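Local structure of translation initiation inhibitor (2EWC) at residues R13-L18 / E50-L55; S40-A45 / E80-E85. The protein is of unknown function but belongs to the YjgF family, many of whose relatives are trimeric enamine and imine deaminases. One frame throughout, in Å; residues are numbered along the deposited sequence.

Helix 38-54 serves both contacts. Near its C-terminal end, in contact 1, it meets strand 15-21 at the bulge around Gly17; nearer its start, in contact 2, it lies beside helix 76-87. The two centres are 18 Å apart, on opposite sides of the centre of the chain, and their nearest atoms come only to about 5 Å, so they do not touch directly. They are, however, tied through the assembly: Arg13 of contact 1 makes a salt bridge to Glu80 of a neighbouring subunit, and Glu80 of contact 2 receives the matching arginine from a further copy. Both therefore lie next to subunit interfaces, consistent with the inter-subunit clefts that hold the active sites of characterised family members.

Contact 1 (R13-L18 / E50-L55); sequences RGHTGL and ERRLAL
Arg52 reaches from the end of helix 38-54 onto Gly17, where strand 15-21 is broken by a classic bulge against strand 5-10: Gly17 and Leu18 both face Tyr7. The arginine leaves the helix with CG anti to its carbonyl carbon (chi1 -83°) and then runs extended from CG to NE, which carries the flat guanidinium out along the strand. One face of that group rests on Gly17 CA, which sits 3.4 Å above the plane and offset toward its rim; the nearest pair is Gly17 CA and Arg52 NE at 3.6 Å. With no side chain at Gly17, the guanidinium can lie this close to the backbone. Farther out, a water links the two segments: Arg52 NH2 donates to it at 3.1 Å, and it lies in the ring plane at the edge of His15, 3.3 Å from NE2. On the helix side, Leu18, its CG anti to the backbone N (chi1 177°), sets CD2 3.8 Å from Arg52 O, a carbonyl that also accepts the bond from Leu55 N. The charged end has stronger partners beyond these segments, namely Asp8, which forms a salt bridge with NE, and the carbonyl of Tyr29, bonded to NH1. A buried arginine held by a carboxylate, a carbonyl and a water, with glycine under one face, has little rotational freedom, and the water passes that hold on to His15.

Contact 2 (S40-A45 / E80-E85); sequences SQINGA and EKMIKE
In the alpha+beta fold of the YjgF family two helices pack beside each other against the sheet, and this contact is where helix 38-54 meets helix 76-87. Asn43 and Met82 are the residues whose backbones come nearest, with their CA atoms 7.2 Å apart. Met82, present as selenomethionine, is the side chain that meets both Ile42 and Asn43. Its chi1 (-122°), away from the usual staggered values, sets CG at the Asn43 amide, and the bend at chi2 (49°) turns SE across it. The two side chains cross at about a right angle, with Asn43 CG 3.6 Å from Met82 CG and 4.0 Å from Met82 SE. No hydrogen bond joins the two segments, which meet by van der Waals packing; just beyond them Arg86 makes a weak hydrogen bond to Asn43 O. Ile42, one residue earlier, reaches toward the sheet as well, touching Phe112 of strand 112-119 along with Val78 and Met79 of the facing helix. Ile83 packs back onto Phe46 and onto Gly14 of a neighbouring subunit. Because its CG2 is anti to the backbone N, Ile42 presents that methyl to the other helix, where it meets Met82 CB at 4.0 Å.

Contact 1 (R13-L18 / E50-L55)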
loop_
_atom_site.group_PDB
_atom_site.type_symbol
_atom_site.label_atom_id
_atom_site.label_comp_id
_atom_site.label_asym_id
_atom_site.label_seq_id
_atom_site.Cartn_x
_atom_site.Cartn_y
_atom_site.Cartn_z
ATOM N N ARG B 13 -46.327 25.183 6.770
ATOM C CA ARG B 13 -45.263 24.478 6.052
ATOM C C ARG B 13 -45.577 22.980 5.897
ATOM O O ARG B 13 -45.028 22.314 5.020
ATOM C CB ARG B 13 -43.895 24.675 6.725
ATOM C CG ARG B 13 -43.546 26.105 7.227
ATOM C CD ARG B 13 -43.770 27.246 6.211
ATOM N NE ARG B 13 -43.214 26.960 4.890
ATOM C CZ ARG B 13 -41.919 26.771 4.640
ATOM N NH1 ARG B 13 -41.025 26.819 5.630
ATOM N NH2 ARG B 13 -41.510 26.513 3.394
ATOM N N GLY B 14 -46.482 22.459 6.721
ATOM C CA GLY B 14 -46.799 21.029 6.681
ATOM C C GLY B 14 -45.682 20.175 7.265
ATOM O O GLY B 14 -45.281 19.186 6.662
ATOM N N HIS B 15 -45.169 20.565 8.432
ATOM C CA HIS B 15 -44.168 19.763 9.142
ATOM C C HIS B 15 -44.397 19.790 10.654
ATOM O O HIS B 15 -45.085 20.676 11.173
ATOM C CB HIS B 15 -42.732 20.182 8.774
ATOM C CG HIS B 15 -42.328 21.554 9.247
ATOM N ND1 HIS B 15 -41.747 22.489 8.409
ATOM C CD2 HIS B 15 -42.365 22.127 10.476
ATOM C CE1 HIS B 15 -41.462 23.581 9.102
ATOM N NE2 HIS B 15 -41.833 23.390 10.357
ATOM N N THR B 16 -43.818 18.822 11.357
ATOM C CA THR B 16 -43.872 18.780 12.805
ATOM C C THR B 16 -42.472 19.043 13.361
ATOM O O THR B 16 -41.487 18.400 12.928
ATOM C CB THR B 16 -44.387 17.403 13.288
ATOM O OG1 THR B 16 -45.742 17.223 12.841
ATOM C CG2 THR B 16 -44.328 17.293 14.794
ATOM N N GLY B 17 -42.377 19.980 14.306
ATOM C CA GLY B 17 -41.085 20.403 14.845
ATOM C C GLY B 17 -40.370 19.265 15.553
ATOM O O GLY B 17 -39.162 19.106 15.424
ATOM N N LEU B 18 -41.126 18.476 16.306
ATOM C CA LEU B 18 -40.576 17.331 17.004
ATOM C C LEU B 18 -41.632 16.223 17.051
ATOM O O LEU B 18 -42.749 16.438 17.561
ATOM C CB LEU B 18 -40.194 17.709 18.443
ATOM C CG LEU B 18 -39.678 16.529 19.272
ATOM C CD1 LEU B 18 -38.239 16.234 18.899
ATOM C CD2 LEU B 18 -39.803 16.773 20.758
ATOM N N GLU B 50 -32.620 22.971 21.169
ATOM C CA GLU B 50 -32.839 22.940 22.613
ATOM C C GLU B 50 -34.280 23.285 22.994
ATOM O O GLU B 50 -34.847 22.662 23.907
ATOM C CB GLU B 50 -31.884 23.895 23.347
ATOM C CG GLU B 50 -30.435 23.444 23.325
ATOM C CD GLU B 50 -29.539 24.264 24.230
ATOM O OE1 GLU B 50 -29.533 25.521 24.114
ATOM O OE2 GLU B 50 -28.836 23.642 25.070
ATOM N N ARG B 51 -34.843 24.303 22.337
ATOM C CA ARG B 51 -36.225 24.712 22.579
ATOM C C ARG B 51 -37.147 23.539 22.330
ATOM O O ARG B 51 -38.010 23.252 23.139
ATOM C CB ARG B 51 -36.652 25.876 21.672
ATOM C CG ARG B 51 -38.104 26.333 21.930
ATOM C CD ARG B 51 -38.595 27.451 21.002
ATOM N NE ARG B 51 -38.704 26.993 19.625
ATOM C CZ ARG B 51 -39.733 26.323 19.105
ATOM N NH1 ARG B 51 -40.801 26.025 19.836
ATOM N NH2 ARG B 51 -39.684 25.944 17.821
ATOM N N ARG B 52 -36.969 22.866 21.198
ATOM C CA ARG B 52 -37.874 21.780 20.845
ATOM C C ARG B 52 -37.702 20.598 21.791
ATOM O O ARG B 52 -38.680 20.033 22.242
ATOM C CB ARG B 52 -37.703 21.377 19.386
ATOM C CG ARG B 52 -38.497 22.263 18.423
ATOM C CD ARG B 52 -37.905 22.161 17.017
ATOM N NE ARG B 52 -38.713 22.856 16.015
ATOM C CZ ARG B 52 -38.365 23.001 14.733
ATOM N NH1 ARG B 52 -37.205 22.520 14.280
ATOM N NH2 ARG B 52 -39.188 23.641 13.895
ATOM N N LEU B 53 -36.459 20.262 22.104
ATOM C CA LEU B 53 -36.153 19.203 23.036
ATOM C C LEU B 53 -36.737 19.463 24.438
ATOM O O LEU B 53 -37.152 18.517 25.127
ATOM C CB LEU B 53 -34.633 18.973 23.104
ATOM C CG LEU B 53 -33.978 18.320 21.884
ATOM C CD1 LEU B 53 -32.460 18.359 22.014
ATOM C CD2 LEU B 53 -34.471 16.885 21.726
ATOM N N ALA B 54 -36.757 20.730 24.851
ATOM C CA ALA B 54 -37.339 21.103 26.130
ATOM C C ALA B 54 -38.858 20.830 26.218
ATOM O O ALA B 54 -39.396 20.674 27.307
ATOM C CB ALA B 54 -37.023 22.577 26.478
ATOM N N LEU B 55 -39.542 20.752 25.082
ATOM C CA LEU B 55 -40.971 20.379 25.074
ATOM C C LEU B 55 -41.245 18.984 25.676
ATOM O O LEU B 55 -42.344 18.700 26.150
ATOM C CB LEU B 55 -41.538 20.472 23.649
ATOM C CG LEU B 55 -41.490 21.890 23.058
ATOM C CD1 LEU B 55 -41.726 21.903 21.571
ATOM C CD2 LEU B 55 -42.479 22.809 23.771
HETATM O O HOH W 1 -42.166 24.275 13.501
#

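Contact 2 (S40-A45 / E80-E85)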
loop_
_atom_site.group_PDB
_atom_site.type_symbol
_atom_site.label_atom_id
_atom_site.label_comp_id
_atom_site.label_asym_id
_atom_site.label_seq_id
_atom_site.Cartn_x
_atom_site.Cartn_y
_atom_site.Cartn_z
ATOM N N SER B 40 -23.409 32.761 14.497
ATOM C CA SER B 40 -24.695 33.122 15.099
ATOM C C SER B 40 -25.852 32.256 14.599
ATOM O O SER B 40 -26.781 31.969 15.357
ATOM C CB SER B 40 -25.015 34.596 14.861
ATOM O OG SER B 40 -23.947 35.426 15.289
ATOM N N GLN B 41 -25.801 31.845 13.331
ATOM C CA GLN B 41 -26.872 31.002 12.764
ATOM C C GLN B 41 -26.752 29.596 13.283
ATOM O O GLN B 41 -27.751 28.923 13.451
ATOM C CB GLN B 41 -26.886 31.018 11.232
ATOM C CG GLN B 41 -27.301 32.348 10.681
ATOM C CD GLN B 41 -27.678 32.291 9.232
ATOM O OE1 GLN B 41 -28.010 31.232 8.700
ATOM N NE2 GLN B 41 -27.637 33.439 8.574
ATOM N N ILE B 42 -25.514 29.164 13.524
ATOM C CA ILE B 42 -25.257 27.876 14.139
ATOM C C ILE B 42 -25.789 27.856 15.584
ATOM O O ILE B 42 -26.532 26.936 15.948
ATOM C CB ILE B 42 -23.766 27.480 14.074
ATOM C CG1 ILE B 42 -23.340 27.272 12.602
ATOM C CG2 ILE B 42 -23.522 26.193 14.909
ATOM C CD1 ILE B 42 -21.836 27.234 12.384
ATOM N N ASN B 43 -25.439 28.871 16.382
ATOM C CA ASN B 43 -26.043 29.034 17.726
ATOM C C ASN B 43 -27.567 29.158 17.708
ATOM O O ASN B 43 -28.235 28.594 18.556
ATOM C CB ASN B 43 -25.438 30.217 18.481
ATOM C CG ASN B 43 -24.051 29.911 19.025
ATOM O OD1 ASN B 43 -23.120 30.720 18.900
ATOM N ND2 ASN B 43 -23.898 28.732 19.610
ATOM N N GLY B 44 -28.100 29.905 16.751
ATOM C CA GLY B 44 -29.531 30.022 16.575
ATOM C C GLY B 44 -30.170 28.676 16.252
ATOM O O GLY B 44 -31.226 28.353 16.772
ATOM N N ALA B 45 -29.539 27.881 15.394
ATOM C CA ALA B 45 -30.118 26.593 15.063
ATOM C C ALA B 45 -30.150 25.708 16.317
ATOM O O ALA B 45 -31.150 25.050 16.577
ATOM C CB ALA B 45 -29.349 25.943 13.970
ATOM N N GLU B 80 -17.962 23.039 14.759
ATOM C CA GLU B 80 -17.266 22.168 15.699
ATOM C C GLU B 80 -16.882 22.886 16.985
ATOM O O GLU B 80 -16.982 22.290 18.071
ATOM C CB GLU B 80 -16.017 21.571 15.066
ATOM C CG GLU B 80 -16.351 20.402 14.160
ATOM C CD GLU B 80 -15.116 19.746 13.587
ATOM O OE1 GLU B 80 -14.007 20.305 13.736
ATOM O OE2 GLU B 80 -15.260 18.667 12.985
ATOM N N LYS B 81 -16.443 24.145 16.858
ATOM C CA LYS B 81 -16.154 25.006 18.014
ATOM C C LYS B 81 -17.408 25.204 18.876
ATOM O O LYS B 81 -17.352 25.130 20.102
ATOM C CB LYS B 81 -15.610 26.380 17.566
ATOM C CG LYS B 81 -15.392 27.362 18.726
ATOM C CD LYS B 81 -14.964 28.802 18.284
ATOM C CE LYS B 81 -14.769 29.683 19.544
ATOM N NZ LYS B 81 -14.466 31.122 19.269
HETATM N N MSE B 82 -18.531 25.466 18.216
HETATM C CA MSE B 82 -19.794 25.725 18.895
HETATM C C MSE B 82 -20.359 24.464 19.559
HETATM O O MSE B 82 -20.972 24.529 20.627
HETATM C CB MSE B 82 -20.799 26.284 17.887
HETATM C CG MSE B 82 -21.365 27.642 18.259
HETATM SE SE MSE B 82 -20.172 28.952 18.746
HETATM C CE MSE B 82 -19.382 28.285 20.164
ATOM N N ILE B 83 -20.147 23.321 18.912
ATOM C CA ILE B 83 -20.528 22.026 19.462
ATOM C C ILE B 83 -19.779 21.763 20.784
ATOM O O ILE B 83 -20.385 21.392 21.793
ATOM C CB ILE B 83 -20.287 20.906 18.439
ATOM C CG1 ILE B 83 -21.392 20.945 17.368
ATOM C CG2 ILE B 83 -20.249 19.511 19.125
ATOM C CD1 ILE B 83 -21.149 19.978 16.205
ATOM N N LYS B 84 -18.470 22.006 20.774
ATOM C CA LYS B 84 -17.643 21.723 21.934
ATOM C C LYS B 84 -18.053 22.597 23.119
ATOM O O LYS B 84 -18.084 22.123 24.243
ATOM C CB LYS B 84 -16.154 21.792 21.588
ATOM C CG LYS B 84 -15.782 20.640 20.654
ATOM C CD LYS B 84 -14.322 20.440 20.478
ATOM C CE LYS B 84 -13.827 21.090 19.224
ATOM N NZ LYS B 84 -12.348 21.299 19.332
ATOM N N GLU B 85 -18.455 23.835 22.841
ATOM C CA GLU B 85 -18.954 24.746 23.881
ATOM C C GLU B 85 -20.361 24.403 24.406
ATOM O O GLU B 85 -20.660 24.622 25.579
ATOM C CB GLU B 85 -18.904 26.195 23.389
ATOM C CG GLU B 85 -17.471 26.746 23.174
ATOM C CD GLU B 85 -17.459 28.192 22.652
ATOM O OE1 GLU B 85 -18.570 28.787 22.580
ATOM O OE2 GLU B 85 -16.363 28.727 22.312
#